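Local atomic coordinates of AlyQ (PDB entry 5XNR), a protein that probably cleaves alginate by a lyase reaction, its catalytic domain being joined to a CBM32 carbohydrate-binding module. Residues 53-58 with 101-106. Numbering follows the deposited sequence.
Sequences KTVNQV and YSFTAT
Val-58 and Tyr-101 pair at one end of an antiparallel ladder, and Val-55 and Thr-106 at the other, within the beta-sandwich of the CBM32 module, an F5/8 type C (discoidin-like) fold. Five backbone hydrogen bonds join the segments. Val-58 N reaches Tyr-101 O at 2.6 Å and Tyr-101 N returns to Val-58 O; Val-55 N and Thr-106 O, 3.0 Å apart, form a second reciprocal pair with Thr-106 N and Val-55 O. Between Val-55 and Gln-57 the register shifts by two, a classic beta bulge in which Asn-56 and Gln-57 both face Phe-132; the facing chain turns a corner at Thr-104. Phe-103 N binds Asn-56 O from above the carbonyl plane, 41° out of it.

Side-chain packing centres on Phe-103. With CG lodged between its own N and carbonyl carbon (chi1 43°), its flat ring suits this place: one face lies over the Asn-56 carbonyl carbon, Val-58 CG2 sits at the edge, 3.9 Å from CE2, and Val-55 CG1 is 4.0 Å from CZ. The buried, beta-branched valines and Tyr-101 point to the face packed on strand 70-77, the Tyr-101 OH bonding Glu-99 and Trp-62. Small Ala-105 suits the close approach, its CB 3.8 Å from Asn-56 CB.

Asn-56 OD1 accepts from Ala-134 N, and within its own segment Thr-106 OG1 donates past Ala-105 to Thr-104 O, at 2.7 Å.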
ATOM      1  N   LYS A  53       9.841 -13.346 -13.151  1.00 49.15           N
ATOM      2  CA  LYS A  53       9.681 -12.255 -12.221  1.00 51.23           C
ATOM      3  C   LYS A  53       9.150 -11.054 -13.005  1.00 50.39           C
ATOM      4  O   LYS A  53       9.371 -10.984 -14.217  1.00 49.95           O
ATOM      5  CB  LYS A  53      11.027 -11.880 -11.591  1.00 54.48           C
ATOM      6  CG  LYS A  53      11.915 -13.027 -11.128  1.00 57.91           C
ATOM      7  CD  LYS A  53      11.728 -13.440  -9.682  1.00 62.70           C
ATOM      8  CE  LYS A  53      12.787 -14.422  -9.216  1.00 65.55           C
ATOM      9  NZ  LYS A  53      13.047 -14.315  -7.759  1.00 66.14           N
ATOM     10  N   THR A  54       8.499 -10.106 -12.332  1.00 48.13           N
ATOM     11  CA  THR A  54       8.051  -8.877 -13.013  1.00 50.25           C
ATOM     12  C   THR A  54       9.239  -7.916 -13.162  1.00 50.08           C
ATOM     13  O   THR A  54       9.791  -7.445 -12.170  1.00 51.03           O
ATOM     14  CB  THR A  54       6.890  -8.186 -12.281  1.00 53.12           C
ATOM     15  OG1 THR A  54       5.867  -9.152 -12.029  1.00 58.37           O
ATOM     16  CG2 THR A  54       6.305  -7.033 -13.070  1.00 50.18           C
ATOM     17  N   VAL A  55       9.591  -7.608 -14.413  1.00 47.37           N
ATOM     18  CA  VAL A  55      10.751  -6.786 -14.745  1.00 44.75           C
ATOM     19  C   VAL A  55      10.259  -5.553 -15.492  1.00 45.54           C
ATOM     20  O   VAL A  55       9.437  -5.695 -16.373  1.00 43.13           O
ATOM     21  CB  VAL A  55      11.755  -7.541 -15.636  1.00 43.29           C
ATOM     22  CG1 VAL A  55      12.982  -6.691 -15.919  1.00 43.70           C
ATOM     23  CG2 VAL A  55      12.156  -8.894 -15.062  1.00 42.01           C
ATOM     24  N   ASN A  56      10.783  -4.372 -15.176  1.00 46.77           N
ATOM     25  CA  ASN A  56      10.379  -3.193 -15.941  1.00 48.49           C
ATOM     26  C   ASN A  56      11.558  -2.236 -16.152  1.00 45.21           C
ATOM     27  O   ASN A  56      11.355  -1.104 -16.623  1.00 42.40           O
ATOM     28  CB  ASN A  56       9.201  -2.489 -15.268  1.00 51.41           C
ATOM     29  CG  ASN A  56       9.639  -1.603 -14.130  1.00 52.57           C
ATOM     30  OD1 ASN A  56      10.479  -1.995 -13.331  1.00 50.57           O
ATOM     31  ND2 ASN A  56       9.104  -0.396 -14.080  1.00 55.58           N
ATOM     32  N   GLN A  57      12.774  -2.687 -15.838  1.00 41.87           N
ATOM     33  CA  GLN A  57      13.955  -1.843 -15.967  1.00 39.74           C
ATOM     34  C   GLN A  57      15.195  -2.733 -16.094  1.00 40.25           C
ATOM     35  O   GLN A  57      15.356  -3.683 -15.324  1.00 39.42           O
ATOM     36  CB  GLN A  57      14.078  -0.916 -14.761  1.00 39.64           C
ATOM     37  CG  GLN A  57      15.302  -0.018 -14.785  1.00 40.44           C
ATOM     38  CD  GLN A  57      15.222   1.007 -13.683  1.00 43.84           C
ATOM     39  OE1 GLN A  57      14.780   2.129 -13.897  1.00 44.61           O
ATOM     40  NE2 GLN A  57      15.613   0.616 -12.481  1.00 42.85           N
ATOM     41  N   VAL A  58      16.043  -2.409 -17.074  1.00 35.91           N
ATOM     42  CA  VAL A  58      17.341  -3.040 -17.245  1.00 34.87           C
ATOM     43  C   VAL A  58      18.395  -1.937 -17.185  1.00 34.66           C
ATOM     44  O   VAL A  58      18.205  -0.872 -17.777  1.00 34.84           O
ATOM     45  CB  VAL A  58      17.432  -3.841 -18.564  1.00 34.73           C
ATOM     46  CG1 VAL A  58      18.860  -4.261 -18.888  1.00 34.52           C
ATOM     47  CG2 VAL A  58      16.524  -5.062 -18.543  1.00 33.44           C
ATOM     48  N   TYR A 101      17.405   1.618 -18.473  1.00 40.41           N
ATOM     49  CA  TYR A 101      16.479   1.459 -19.587  1.00 40.86           C
ATOM     50  C   TYR A 101      15.209   0.812 -19.028  1.00 42.99           C
ATOM     51  O   TYR A 101      15.285  -0.297 -18.473  1.00 42.09           O
ATOM     52  CB  TYR A 101      17.155   0.705 -20.736  1.00 36.13           C
ATOM     53  CG  TYR A 101      18.563   1.180 -21.028  1.00 35.27           C
ATOM     54  CD1 TYR A 101      18.811   2.456 -21.514  1.00 33.82           C
ATOM     55  CD2 TYR A 101      19.665   0.363 -20.810  1.00 34.47           C
ATOM     56  CE1 TYR A 101      20.099   2.897 -21.782  1.00 33.63           C
ATOM     57  CE2 TYR A 101      20.959   0.791 -21.067  1.00 31.16           C
ATOM     58  CZ  TYR A 101      21.177   2.054 -21.573  1.00 31.77           C
ATOM     59  OH  TYR A 101      22.441   2.480 -21.845  1.00 34.87           O
ATOM     60  N   SER A 102      14.076   1.539 -19.121  1.00 42.20           N
ATOM     61  CA  SER A 102      12.797   1.114 -18.495  1.00 46.99           C
ATOM     62  C   SER A 102      11.669   0.990 -19.540  1.00 44.71           C
ATOM     63  O   SER A 102      11.600   1.730 -20.511  1.00 41.51           O
ATOM     64  CB  SER A 102      12.426   2.040 -17.348  1.00 50.09           C
ATOM     65  OG  SER A 102      13.215   3.230 -17.363  1.00 53.20           O
ATOM     66  N   PHE A 103      10.747   0.066 -19.293  1.00 44.66           N
ATOM     67  CA  PHE A 103       9.733  -0.353 -20.287  1.00 43.20           C
ATOM     68  C   PHE A 103       8.494  -0.910 -19.557  1.00 41.07           C
ATOM     69  O   PHE A 103       8.487  -1.033 -18.347  1.00 35.35           O
ATOM     70  CB  PHE A 103      10.354  -1.392 -21.234  1.00 42.03           C
ATOM     71  CG  PHE A 103      11.191  -2.431 -20.527  1.00 37.28           C
ATOM     72  CD1 PHE A 103      10.591  -3.522 -19.911  1.00 34.21           C
ATOM     73  CD2 PHE A 103      12.564  -2.261 -20.397  1.00 33.63           C
ATOM     74  CE1 PHE A 103      11.350  -4.445 -19.212  1.00 32.79           C
ATOM     75  CE2 PHE A 103      13.324  -3.195 -19.710  1.00 34.49           C
ATOM     76  CZ  PHE A 103      12.714  -4.282 -19.110  1.00 34.00           C
ATOM     77  N   THR A 104       7.447  -1.261 -20.289  1.00 44.47           N
ATOM     78  CA  THR A 104       6.225  -1.761 -19.652  1.00 52.21           C
ATOM     79  C   THR A 104       6.578  -2.976 -18.785  1.00 48.89           C
ATOM     80  O   THR A 104       7.285  -3.866 -19.224  1.00 50.73           O
ATOM     81  CB  THR A 104       5.133  -2.109 -20.681  1.00 60.59           C
ATOM     82  OG1 THR A 104       4.913  -0.985 -21.537  1.00 60.95           O
ATOM     83  CG2 THR A 104       3.820  -2.506 -20.033  1.00 65.32           C
ATOM     84  N   ALA A 105       6.084  -3.019 -17.563  1.00 46.01           N
ATOM     85  CA  ALA A 105       6.376  -4.160 -16.729  1.00 47.46           C
ATOM     86  C   ALA A 105       5.906  -5.424 -17.452  1.00 45.97           C
ATOM     87  O   ALA A 105       4.790  -5.470 -17.933  1.00 48.50           O
ATOM     88  CB  ALA A 105       5.731  -3.999 -15.372  1.00 50.85           C
ATOM     89  N   THR A 106       6.795  -6.402 -17.561  1.00 50.09           N
ATOM     90  CA  THR A 106       6.551  -7.670 -18.268  1.00 56.60           C
ATOM     91  C   THR A 106       7.105  -8.833 -17.424  1.00 57.21           C
ATOM     92  O   THR A 106       8.158  -8.700 -16.783  1.00 55.58           O
ATOM     93  CB  THR A 106       7.200  -7.672 -19.665  1.00 59.48           C
ATOM     94  OG1 THR A 106       7.133  -6.368 -20.254  1.00 55.74           O
ATOM     95  CG2 THR A 106       6.563  -8.680 -20.601  1.00 59.07           C
TER